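PDB 3FVV: uncharacterized protein from Bordetella pertussis, which probably catalyses the magnesium-dependent dephosphorylation of histidinol phosphate to histidinol, a late step of histidine biosynthesis, as a HAD-superfamily hydrolase. Local coordinates for residues F64-L69 and A116-V121; L28-R33 and E39-N44; L113-A116 and V121-P124; T14-D19 and R127-Q132. All coordinates share one frame; numbering follows the deposited sequence.

Contact 1. Residues F64-L69 and A116-V121. With SO4 (sulfate ion), chain C.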
loop_
_atom_site.group_PDB
_atom_site.type_symbol
_atom_site.label_atom_id
_atom_site.label_comp_id
_atom_site.label_asym_id
_atom_site.label_seq_id
_atom_site.Cartn_x
_atom_site.Cartn_y
_atom_site.Cartn_z
ATOM N N PHE A 64 -2.337 -11.221 10.983
ATOM C CA PHE A 64 -2.437 -12.512 10.231
ATOM C C PHE A 64 -1.516 -12.502 8.981
ATOM O O PHE A 64 -0.836 -13.477 8.661
ATOM C CB PHE A 64 -3.872 -12.770 9.801
ATOM C CG PHE A 64 -4.004 -13.917 8.849
ATOM C CD1 PHE A 64 -4.285 -15.182 9.312
ATOM C CD2 PHE A 64 -3.817 -13.729 7.480
ATOM C CE1 PHE A 64 -4.367 -16.278 8.409
ATOM C CE2 PHE A 64 -3.880 -14.794 6.603
ATOM C CZ PHE A 64 -4.157 -16.068 7.074
ATOM N N MET A 65 -1.557 -11.403 8.254
ATOM C CA MET A 65 -0.695 -11.194 7.084
ATOM C C MET A 65 0.804 -11.254 7.422
ATOM O O MET A 65 1.576 -11.886 6.723
ATOM C CB MET A 65 -1.073 -9.865 6.372
ATOM C CG MET A 65 -2.488 -9.847 5.716
ATOM S SD MET A 65 -2.714 -11.234 4.499
ATOM C CE MET A 65 -4.019 -10.573 3.496
ATOM N N LEU A 66 1.221 -10.649 8.520
ATOM C CA LEU A 66 2.624 -10.688 8.940
ATOM C C LEU A 66 3.002 -12.053 9.442
ATOM O O LEU A 66 4.190 -12.442 9.390
ATOM C CB LEU A 66 2.952 -9.641 10.014
ATOM C CG LEU A 66 2.655 -8.210 9.596
ATOM C CD1 LEU A 66 2.998 -7.237 10.695
ATOM C CD2 LEU A 66 3.432 -7.836 8.355
ATOM N N GLY A 67 2.008 -12.788 9.930
ATOM C CA GLY A 67 2.232 -14.132 10.410
ATOM C C GLY A 67 2.635 -14.992 9.240
ATOM O O GLY A 67 3.338 -15.972 9.417
ATOM N N LEU A 68 2.225 -14.631 8.025
ATOM C CA LEU A 68 2.703 -15.375 6.870
ATOM C C LEU A 68 4.242 -15.262 6.667
ATOM O O LEU A 68 4.880 -16.167 6.178
ATOM C CB LEU A 68 1.971 -14.908 5.620
ATOM C CG LEU A 68 0.471 -15.246 5.635
ATOM C CD1 LEU A 68 -0.262 -14.593 4.476
ATOM C CD2 LEU A 68 0.333 -16.746 5.632
ATOM N N LEU A 69 4.798 -14.112 7.027
ATOM C CA LEU A 69 6.245 -13.873 6.966
ATOM C C LEU A 69 7.039 -14.573 8.078
ATOM O O LEU A 69 8.188 -15.028 7.873
ATOM C CB LEU A 69 6.476 -12.360 7.017
ATOM C CG LEU A 69 5.819 -11.454 5.949
ATOM C CD1 LEU A 69 6.276 -9.999 6.240
ATOM C CD2 LEU A 69 6.128 -11.827 4.484
ATOM N N ALA A 116 -0.989 0.397 3.162
ATOM C CA ALA A 116 -1.187 -0.481 4.314
ATOM C C ALA A 116 -0.525 -1.813 4.068
ATOM O O ALA A 116 -0.267 -2.532 5.013
ATOM C CB ALA A 116 -2.661 -0.718 4.613
ATOM N N THR A 117 -0.272 -2.177 2.815
ATOM C CA THR A 117 0.344 -3.488 2.571
ATOM C C THR A 117 1.814 -3.405 3.052
ATOM O O THR A 117 2.507 -2.456 2.784
ATOM C CB THR A 117 0.139 -3.957 1.135
ATOM O OG1 THR A 117 -1.264 -4.198 0.905
ATOM C CG2 THR A 117 0.910 -5.284 0.829
ATOM N N ASN A 118 2.251 -4.407 3.802
ATOM C CA ASN A 118 3.528 -4.329 4.517
ATOM C C ASN A 118 4.750 -4.090 3.623
ATOM O O ASN A 118 4.785 -4.538 2.436
ATOM C CB ASN A 118 3.695 -5.542 5.452
ATOM C CG ASN A 118 4.111 -6.816 4.741
ATOM O OD1 ASN A 118 5.285 -6.962 4.402
ATOM N ND2 ASN A 118 3.190 -7.788 4.623
ATOM N N SER A 119 5.726 -3.357 4.191
ATOM C CA SER A 119 6.913 -2.949 3.478
ATOM C C SER A 119 7.793 -4.101 2.905
ATOM O O SER A 119 8.437 -3.916 1.896
ATOM C CB SER A 119 7.770 -1.974 4.306
ATOM O OG SER A 119 8.205 -2.599 5.497
ATOM N N PHE A 120 7.765 -5.304 3.476
ATOM C CA PHE A 120 8.414 -6.412 2.828
ATOM C C PHE A 120 7.777 -6.706 1.453
ATOM O O PHE A 120 8.459 -6.917 0.460
ATOM C CB PHE A 120 8.407 -7.712 3.673
ATOM C CG PHE A 120 9.004 -8.864 2.927
ATOM C CD1 PHE A 120 10.377 -8.976 2.793
ATOM C CD2 PHE A 120 8.209 -9.745 2.230
ATOM C CE1 PHE A 120 10.945 -10.009 2.032
ATOM C CE2 PHE A 120 8.789 -10.761 1.458
ATOM C CZ PHE A 120 10.137 -10.872 1.380
ATOM N N VAL A 121 6.469 -6.736 1.425
ATOM C CA VAL A 121 5.721 -6.986 0.202
ATOM C C VAL A 121 5.793 -5.825 -0.771
ATOM O O VAL A 121 5.855 -6.053 -1.950
ATOM C CB VAL A 121 4.219 -7.371 0.528
ATOM C CG1 VAL A 121 3.352 -7.426 -0.754
ATOM C CG2 VAL A 121 4.187 -8.704 1.291
HETATM S S SO4 C . -3.383 0.185 0.297
HETATM O O1 SO4 C . -2.352 0.471 -0.772
HETATM O O2 SO4 C . -3.168 0.979 1.567
HETATM O O3 SO4 C . -4.669 0.374 -0.356
HETATM O O4 SO4 C . -3.319 -1.223 0.719
HETATM O O HOH W 1 2.731 -10.640 4.244
#

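Contact 2. Residues L28-R33 and E39-N44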
loop_
_atom_site.group_PDB
_atom_site.type_symbol
_atom_site.label_atom_id
_atom_site.label_comp_id
_atom_site.label_asym_id
_atom_site.label_seq_id
_atom_site.Cartn_x
_atom_site.Cartn_y
_atom_site.Cartn_z
ATOM N N LEU A 28 1.223 -17.386 -1.764
ATOM C CA LEU A 28 1.863 -18.334 -0.835
ATOM C C LEU A 28 0.982 -19.578 -0.636
ATOM O O LEU A 28 1.499 -20.719 -0.650
ATOM C CB LEU A 28 2.193 -17.672 0.510
ATOM C CG LEU A 28 3.215 -16.523 0.500
ATOM C CD1 LEU A 28 3.195 -15.842 1.850
ATOM C CD2 LEU A 28 4.589 -17.019 0.191
ATOM N N ALA A 29 -0.333 -19.392 -0.522
ATOM C CA ALA A 29 -1.282 -20.541 -0.388
ATOM C C ALA A 29 -1.161 -21.520 -1.595
ATOM O O ALA A 29 -0.928 -22.740 -1.420
ATOM C CB ALA A 29 -2.736 -20.037 -0.243
ATOM N N ARG A 30 -1.376 -20.957 -2.789
ATOM C CA ARG A 30 -1.324 -21.642 -4.090
ATOM C C ARG A 30 -0.064 -22.396 -4.357
ATOM O O ARG A 30 -0.041 -23.298 -5.126
ATOM C CB ARG A 30 -1.282 -20.623 -5.245
ATOM C CG ARG A 30 -2.519 -20.402 -5.959
ATOM C CD ARG A 30 -2.286 -19.923 -7.441
ATOM N NE ARG A 30 -1.359 -18.794 -7.722
ATOM C CZ ARG A 30 -1.497 -17.539 -7.294
ATOM N NH1 ARG A 30 -2.439 -17.188 -6.432
ATOM N NH2 ARG A 30 -0.644 -16.620 -7.704
ATOM N N THR A 31 1.020 -21.909 -3.810
ATOM C CA THR A 31 2.299 -22.238 -4.273
ATOM C C THR A 31 3.183 -23.169 -3.398
ATOM O O THR A 31 4.390 -23.103 -3.507
ATOM C CB THR A 31 2.942 -20.862 -4.554
ATOM O OG1 THR A 31 3.546 -20.844 -5.826
ATOM C CG2 THR A 31 3.837 -20.413 -3.514
ATOM N N GLY A 32 2.737 -24.024 -2.506
ATOM C CA GLY A 32 1.973 -23.808 -1.365
ATOM C C GLY A 32 3.067 -23.814 -0.250
ATOM O O GLY A 32 3.709 -24.827 0.088
ATOM N N ARG A 33 3.303 -22.626 0.265
ATOM C CA ARG A 33 4.322 -22.346 1.209
ATOM C C ARG A 33 3.639 -21.892 2.465
ATOM O O ARG A 33 4.275 -21.359 3.331
ATOM C CB ARG A 33 5.188 -21.240 0.618
ATOM C CG ARG A 33 6.035 -21.768 -0.479
ATOM C CD ARG A 33 6.216 -20.783 -1.559
ATOM N NE ARG A 33 7.203 -21.265 -2.540
ATOM C CZ ARG A 33 7.337 -20.741 -3.751
ATOM N NH1 ARG A 33 6.547 -19.728 -4.127
ATOM N NH2 ARG A 33 8.262 -21.198 -4.570
ATOM N N GLU A 39 -6.469 -25.508 2.572
ATOM C CA GLU A 39 -6.649 -25.011 3.925
ATOM C C GLU A 39 -6.062 -23.595 4.038
ATOM O O GLU A 39 -6.602 -22.726 4.743
ATOM C CB GLU A 39 -5.926 -25.962 4.874
ATOM C CG GLU A 39 -6.360 -27.469 4.764
ATOM C CD GLU A 39 -5.245 -28.432 5.232
ATOM O OE1 GLU A 39 -4.327 -27.935 5.944
ATOM O OE2 GLU A 39 -5.261 -29.658 4.884
ATOM N N ALA A 40 -4.944 -23.380 3.341
ATOM C CA ALA A 40 -4.312 -22.058 3.276
ATOM C C ALA A 40 -5.266 -21.018 2.669
ATOM O O ALA A 40 -5.519 -19.965 3.251
ATOM C CB ALA A 40 -3.017 -22.140 2.463
ATOM N N ARG A 41 -5.797 -21.314 1.492
ATOM C CA ARG A 41 -6.711 -20.371 0.847
ATOM C C ARG A 41 -7.961 -20.210 1.713
ATOM O O ARG A 41 -8.495 -19.098 1.861
ATOM C CB ARG A 41 -7.074 -20.852 -0.557
ATOM C CG ARG A 41 -8.033 -19.967 -1.327
ATOM C CD ARG A 41 -8.516 -20.715 -2.568
ATOM N NE ARG A 41 -7.389 -21.178 -3.397
ATOM C CZ ARG A 41 -6.676 -20.403 -4.222
ATOM N NH1 ARG A 41 -6.965 -19.116 -4.368
ATOM N NH2 ARG A 41 -5.681 -20.919 -4.929
ATOM N N ARG A 42 -8.412 -21.324 2.295
ATOM C CA ARG A 42 -9.566 -21.278 3.176
ATOM C C ARG A 42 -9.300 -20.357 4.362
ATOM O O ARG A 42 -10.118 -19.502 4.679
ATOM C CB ARG A 42 -9.900 -22.666 3.680
ATOM C CG ARG A 42 -11.232 -22.766 4.301
ATOM C CD ARG A 42 -11.360 -24.120 4.957
ATOM N NE ARG A 42 -12.731 -24.414 5.371
ATOM C CZ ARG A 42 -13.701 -24.800 4.548
ATOM N NH1 ARG A 42 -13.476 -24.917 3.240
ATOM N NH2 ARG A 42 -14.907 -25.058 5.030
ATOM N N ARG A 43 -8.145 -20.528 5.007
ATOM C CA ARG A 43 -7.784 -19.654 6.105
ATOM C C ARG A 43 -7.644 -18.182 5.683
ATOM O O ARG A 43 -8.112 -17.301 6.396
ATOM C CB ARG A 43 -6.524 -20.145 6.797
ATOM C CG ARG A 43 -6.786 -21.183 7.895
ATOM C CD ARG A 43 -5.549 -21.293 8.745
ATOM N NE ARG A 43 -4.371 -21.461 7.895
ATOM C CZ ARG A 43 -4.002 -22.614 7.320
ATOM N NH1 ARG A 43 -4.715 -23.738 7.501
ATOM N NH2 ARG A 43 -2.908 -22.652 6.557
ATOM N N ASN A 44 -7.012 -17.922 4.535
ATOM C CA ASN A 44 -7.005 -16.536 3.953
ATOM C C ASN A 44 -8.400 -15.910 3.786
ATOM O O ASN A 44 -8.651 -14.768 4.209
ATOM C CB ASN A 44 -6.277 -16.491 2.589
ATOM C CG ASN A 44 -4.783 -16.805 2.713
ATOM O OD1 ASN A 44 -4.209 -16.613 3.784
ATOM N ND2 ASN A 44 -4.149 -17.273 1.624
#

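Contact 3. Residues L113-A116 and V121-P124. With SO4 (sulfate ion), chain C.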
loop_
_atom_site.group_PDB
_atom_site.type_symbol
_atom_site.label_atom_id
_atom_site.label_comp_id
_atom_site.label_asym_id
_atom_site.label_seq_id
_atom_site.Cartn_x
_atom_site.Cartn_y
_atom_site.Cartn_z
ATOM N N LEU A 113 5.169 6.214 -2.086
ATOM C CA LEU A 113 4.106 5.240 -2.041
ATOM C C LEU A 113 3.656 5.078 -0.580
ATOM O O LEU A 113 4.495 4.836 0.315
ATOM C CB LEU A 113 4.591 3.927 -2.665
ATOM C CG LEU A 113 3.624 2.815 -3.050
ATOM C CD1 LEU A 113 2.708 3.160 -4.208
ATOM C CD2 LEU A 113 4.419 1.517 -3.412
ATOM N N VAL A 114 2.343 5.264 -0.354
ATOM C CA VAL A 114 1.779 5.194 0.987
ATOM C C VAL A 114 0.712 4.114 1.042
ATOM O O VAL A 114 -0.409 4.297 0.498
ATOM C CB VAL A 114 1.166 6.567 1.426
ATOM C CG1 VAL A 114 0.928 6.544 2.955
ATOM C CG2 VAL A 114 2.077 7.731 1.024
ATOM N N THR A 115 1.035 3.004 1.704
ATOM C CA THR A 115 0.247 1.794 1.590
ATOM C C THR A 115 0.186 0.981 2.888
ATOM O O THR A 115 1.177 0.856 3.595
ATOM C CB THR A 115 0.837 0.908 0.434
ATOM O OG1 THR A 115 0.145 -0.338 0.370
ATOM C CG2 THR A 115 2.316 0.650 0.660
ATOM N N ALA A 116 -0.989 0.397 3.162
ATOM C CA ALA A 116 -1.187 -0.481 4.314
ATOM C C ALA A 116 -0.525 -1.813 4.068
ATOM O O ALA A 116 -0.267 -2.532 5.013
ATOM C CB ALA A 116 -2.661 -0.718 4.613
ATOM N N VAL A 121 6.469 -6.736 1.425
ATOM C CA VAL A 121 5.721 -6.986 0.202
ATOM C C VAL A 121 5.793 -5.825 -0.771
ATOM O O VAL A 121 5.855 -6.053 -1.950
ATOM C CB VAL A 121 4.219 -7.371 0.528
ATOM C CG1 VAL A 121 3.352 -7.426 -0.754
ATOM C CG2 VAL A 121 4.187 -8.704 1.291
ATOM N N THR A 122 5.861 -4.591 -0.302
ATOM C CA THR A 122 5.732 -3.446 -1.205
ATOM C C THR A 122 7.007 -2.715 -1.581
ATOM O O THR A 122 6.994 -1.947 -2.503
ATOM C CB THR A 122 4.725 -2.412 -0.652
ATOM O OG1 THR A 122 5.022 -2.130 0.724
ATOM C CG2 THR A 122 3.274 -2.974 -0.755
ATOM N N ALA A 123 8.088 -2.921 -0.847
ATOM C CA ALA A 123 9.377 -2.268 -1.198
ATOM C C ALA A 123 9.782 -2.450 -2.662
ATOM O O ALA A 123 10.066 -1.471 -3.342
ATOM C CB ALA A 123 10.498 -2.661 -0.214
ATOM N N PRO A 124 9.768 -3.671 -3.191
ATOM C CA PRO A 124 10.170 -3.831 -4.625
ATOM C C PRO A 124 9.152 -3.242 -5.615
ATOM O O PRO A 124 9.481 -2.994 -6.741
ATOM C CB PRO A 124 10.266 -5.360 -4.828
ATOM C CG PRO A 124 10.527 -5.879 -3.417
ATOM C CD PRO A 124 9.705 -4.957 -2.499
HETATM S S SO4 C . -3.383 0.185 0.297
HETATM O O1 SO4 C . -2.352 0.471 -0.772
HETATM O O2 SO4 C . -3.168 0.979 1.567
HETATM O O3 SO4 C . -4.669 0.374 -0.356
HETATM O O4 SO4 C . -3.319 -1.223 0.719
#

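Contact 4. Residues T14-D19 and R127-Q132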
loop_
_atom_site.group_PDB
_atom_site.type_symbol
_atom_site.label_atom_id
_atom_site.label_comp_id
_atom_site.label_asym_id
_atom_site.label_seq_id
_atom_site.Cartn_x
_atom_site.Cartn_y
_atom_site.Cartn_z
ATOM N N THR A 14 -5.102 1.380 -6.748
ATOM C CA THR A 14 -4.812 2.744 -7.230
ATOM C C THR A 14 -3.761 2.635 -8.315
ATOM O O THR A 14 -4.023 2.948 -9.446
ATOM C CB THR A 14 -4.290 3.634 -6.060
ATOM O OG1 THR A 14 -5.369 3.836 -5.146
ATOM C CG2 THR A 14 -3.761 5.007 -6.557
ATOM N N LEU A 15 -2.566 2.165 -7.967
ATOM C CA LEU A 15 -1.520 1.988 -8.971
ATOM C C LEU A 15 -1.539 0.585 -9.559
ATOM O O LEU A 15 -1.039 0.404 -10.644
ATOM C CB LEU A 15 -0.146 2.367 -8.410
ATOM C CG LEU A 15 0.160 3.858 -8.139
ATOM C CD1 LEU A 15 1.610 4.002 -7.738
ATOM C CD2 LEU A 15 -0.165 4.740 -9.370
ATOM N N LEU A 16 -2.156 -0.405 -8.874
ATOM C CA LEU A 16 -2.231 -1.764 -9.379
ATOM C C LEU A 16 -3.708 -2.186 -9.409
ATOM O O LEU A 16 -4.472 -1.817 -8.515
ATOM C CB LEU A 16 -1.437 -2.740 -8.502
ATOM C CG LEU A 16 0.056 -2.518 -8.306
ATOM C CD1 LEU A 16 0.524 -3.492 -7.220
ATOM C CD2 LEU A 16 0.738 -2.718 -9.593
ATOM N N PRO A 17 -4.114 -2.940 -10.443
ATOM C CA PRO A 17 -5.500 -3.352 -10.559
ATOM C C PRO A 17 -5.757 -4.573 -9.688
ATOM O O PRO A 17 -6.507 -5.404 -10.049
ATOM C CB PRO A 17 -5.637 -3.699 -12.049
ATOM C CG PRO A 17 -4.273 -4.116 -12.469
ATOM C CD PRO A 17 -3.326 -3.312 -11.634
ATOM N N LEU A 18 -5.145 -4.649 -8.520
ATOM C CA LEU A 18 -5.353 -5.762 -7.645
ATOM C C LEU A 18 -4.969 -5.315 -6.222
ATOM O O LEU A 18 -4.449 -4.202 -5.999
ATOM C CB LEU A 18 -4.526 -6.959 -8.142
ATOM C CG LEU A 18 -3.015 -6.734 -8.464
ATOM C CD1 LEU A 18 -2.202 -6.720 -7.191
ATOM C CD2 LEU A 18 -2.432 -7.737 -9.491
ATOM N N ASP A 19 -5.254 -6.178 -5.265
ATOM C CA ASP A 19 -4.819 -5.997 -3.888
ATOM C C ASP A 19 -3.597 -6.867 -3.653
ATOM O O ASP A 19 -3.669 -8.113 -3.538
ATOM C CB ASP A 19 -5.942 -6.398 -2.893
ATOM C CG ASP A 19 -5.461 -6.369 -1.450
ATOM O OD1 ASP A 19 -4.443 -5.737 -1.152
ATOM O OD2 ASP A 19 -6.107 -6.981 -0.611
ATOM N N ARG A 127 10.031 0.452 -5.858
ATOM C CA ARG A 127 11.139 0.453 -6.790
ATOM C C ARG A 127 10.701 0.223 -8.256
ATOM O O ARG A 127 11.250 0.852 -9.187
ATOM C CB ARG A 127 12.142 -0.619 -6.373
ATOM C CG ARG A 127 13.312 -0.830 -7.309
ATOM C CD ARG A 127 14.139 -1.934 -6.729
ATOM N NE ARG A 127 15.069 -2.544 -7.666
ATOM C CZ ARG A 127 16.391 -2.353 -7.683
ATOM N NH1 ARG A 127 16.997 -1.505 -6.827
ATOM N NH2 ARG A 127 17.116 -3.018 -8.568
ATOM N N ALA A 128 9.746 -0.669 -8.491
ATOM C CA ALA A 128 9.281 -0.887 -9.880
ATOM C C ALA A 128 8.691 0.370 -10.515
ATOM O O ALA A 128 8.723 0.519 -11.734
ATOM C CB ALA A 128 8.282 -2.059 -9.972
ATOM N N PHE A 129 8.200 1.295 -9.689
ATOM C CA PHE A 129 7.658 2.545 -10.196
ATOM C C PHE A 129 8.672 3.674 -10.244
ATOM O O PHE A 129 8.332 4.754 -10.658
ATOM C CB PHE A 129 6.471 2.951 -9.334
ATOM C CG PHE A 129 5.181 2.280 -9.713
ATOM C CD1 PHE A 129 4.478 2.711 -10.796
ATOM C CD2 PHE A 129 4.684 1.204 -8.981
ATOM C CE1 PHE A 129 3.281 2.090 -11.142
ATOM C CE2 PHE A 129 3.524 0.571 -9.314
ATOM C CZ PHE A 129 2.794 1.026 -10.390
ATOM N N GLY A 130 9.909 3.427 -9.794
ATOM C CA GLY A 130 10.909 4.491 -9.663
ATOM C C GLY A 130 10.720 5.403 -8.471
ATOM O O GLY A 130 11.221 6.510 -8.450
ATOM N N VAL A 131 9.923 4.971 -7.506
ATOM C CA VAL A 131 9.578 5.784 -6.381
ATOM C C VAL A 131 10.574 5.395 -5.292
ATOM O O VAL A 131 10.751 4.198 -5.012
ATOM C CB VAL A 131 8.130 5.518 -5.950
ATOM C CG1 VAL A 131 7.892 6.120 -4.549
ATOM C CG2 VAL A 131 7.152 6.119 -7.009
ATOM N N GLN A 132 11.188 6.397 -4.664
ATOM C CA GLN A 132 12.339 6.175 -3.780
ATOM C C GLN A 132 11.904 6.145 -2.347
ATOM O O GLN A 132 12.700 5.766 -1.506
ATOM C CB GLN A 132 13.399 7.274 -3.939
ATOM C CG GLN A 132 13.908 7.473 -5.367
ATOM C CD GLN A 132 14.518 6.186 -5.935
ATOM O OE1 GLN A 132 15.360 5.570 -5.296
ATOM N NE2 GLN A 132 14.042 5.748 -7.111
#

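Contact 1. Residues F64-L69 and A116-V121
The side-chain amide of Asn-118 packs against Leu-66 and Leu-69 while also holding a water and capping a helix. This is an N-cap motif at the start of helix 119-128 of the HAD core, met by helix 58-70 of the helical insert that follows the first strand, an arrangement consistent with the C1 cap of SerB relatives. CG of Asn-118 sits between the backbone N and the carbonyl carbon (chi1 78°), which lets the amide serve its own helix and still face the leucines. Leu-66 and Asn-118 run past each other in opposite senses, Leu-66 CD2 lying 3.7 Å from Asn-118 CB; Leu-69 meets the amide head-on from its own helix, its CD1 3.7 Å from Asn-118 OD1. The other methyl of Leu-69, CD2, meets Phe-120 CD2 at 3.7 Å; the ring of Phe-120 also packs edge-to-face with His-81. A water donates to Met-65 O (3.0 Å) and accepts from Asn-118 ND2 (2.9 Å), joining the backbone of helix 58-70 to the residue that caps helix 119-128. The cap itself is fairly straight: Val-121 N donates to Asn-118 OD1 at 3.2 Å with an angle of 157°, approaching from above the carbonyl plane, 51° out of it.

Contact 2. Residues L28-R33 and E39-N44
Apolar packing between Ala-29 and Ala-40 joins helices 20-30 and 37-53, two successive helices linked by a short loop within the helical insert that probably forms the cap of this HAD enzyme. The two methyls meet at 3.4 Å between Ala-29 CB and Ala-40 CB, tighter than usual for carbon atoms, and the small residues let the backbones come close, with 5.0 Å between Ala-29 CA and Ala-40 CA. Asn-44, one turn further along its helix, brings its amide nitrogen to the same methyl: Ala-29 CB lies 3.6 Å from Asn-44 ND2. That nitrogen also gives a weak hydrogen bond to Ala-25 O, so the amide reaches the backbone of the other helix, if weakly, while packing on Ala-29. The charged part lies at the exposed margin. Arg-41, with CG anti to its backbone N (chi1 179°) and a bend at chi3, sends its guanidinium across to Arg-30. Asp-26 forms salt bridges with both arginines and would offset their like charges; Arg-30 NH1 and Arg-41 NH2 remain 5.2 Å apart, and the guanidinium planes are inclined by 25°. The aliphatic part of Arg-30 meets the guanidinium of Arg-41: Arg-30 CG lies at its edge, near its plane, 3.4 Å from Arg-41 NH2.

Contact 3. Residues L113-A116 and V121-P124
The probable phosphate-binding end of the HAD fold lies here, where strand 110-115 ends at Thr-115 and the chain turns into helix 119-128 to pack Thr-122 back against it, the first half of a beta-alpha-beta unit completed by strand 133-142. The position of Thr-115, at the tip of a core strand beside a bound sulfate, is that of the motif II threonine or serine of this superfamily. The two threonines reach toward each other tip to tip, with methyl carbon rather than hydroxyl at the meeting point on the strand side: Thr-115 CG2 lies 3.9 Å from Thr-122 OG1 and 4.0 Å from Thr-122 CG2. Two residues earlier on the strand, Leu-113 CD2 makes a looser approach to Thr-122 O at 4.4 Å. With OG1 anti to the backbone N (chi1 175°), Thr-115 turns its hydroxyl to the anion and its methyl to the helix. The hydroxyl of Thr-122 is hydrogen-bonded to Asn-118 O and Thr-117 O, its one proton presumably shared between them, which ties it to the turn just before its helix. The sulfate, probably from the crystallisation liquor, may mark where a substrate phosphate binds; Lys-160 NZ and the backbone N atoms of Leu-11 and Asp-12 also hold it. Thr-115 OG1 donates to sulfate O1 at 2.9 Å while accepting from Thr-117 N, and Ala-116 N donates to sulfate O2 at 2.8 Å along a nearly straight line, 175°.

Contact 4. Residues T14-D19 and R127-Q132
A 3.0 Å backbone bond from Gly-130 N to Arg-127 O closes the end of helix 119-128 just where Phe-129 extends its ring toward Leu-15 and Leu-16. Gly-130, with positive phi, completes a Schellman motif, and the chain then leaves for strand 133-142. Leu-15 covers the ring of Phe-129 from one face. Its CD1 stands 4.1 Å above the centroid of the Phe-129 ring, only 6° off the normal, a well-centred CH-pi contact, while Leu-15 CB lies 3.8 Å from Phe-129 CZ at the far end of the ring. CG of Leu-15 is anti to the carbonyl carbon (chi1 -71°), which helps to bring the CD1 methyl over the aromatic face. These leucines directly follow the DxDxT signature of HAD motif I, which runs from Asp-10 to Thr-14, where Thr-14 OG1 is hydrogen-bonded to Asp-10 OD2, and they pack the loop after strand 5-9 against the end of a helix more than a hundred residues away. Val-101 of helix 95-106 touches both Leu-15 and Phe-129, and Ile-89 of helix 74-89 packs on Leu-16. Leu-16 meets the ring differently from its neighbour: its CD2 comes in at the edge, near the ring plane, 4.3 Å from Phe-129 CE2.

In the fold
Contacts 1, 3 and 4 all use helix 119-128, at its start, its first turns and its end, whereas contact 2 lies wholly within the helical insert, its centre about 21 Å from that of the chain. Contact 3 is the most central, its centre about 5 Å from that of the chain, and mixes methyl packing with anion binding; contact 4, whose centre is about 8 Å from that of contact 3, is apolar across its segments, and the two touch through Leu-113 and Leu-15. Contact 1 joins insert to core with leucines and a water, sharing Ala-116 and Val-121 with contact 3. It also meets contact 2 through Phe-64 and Asn-44. Only contact 2 has a charged, exposed margin beside its buried alanines.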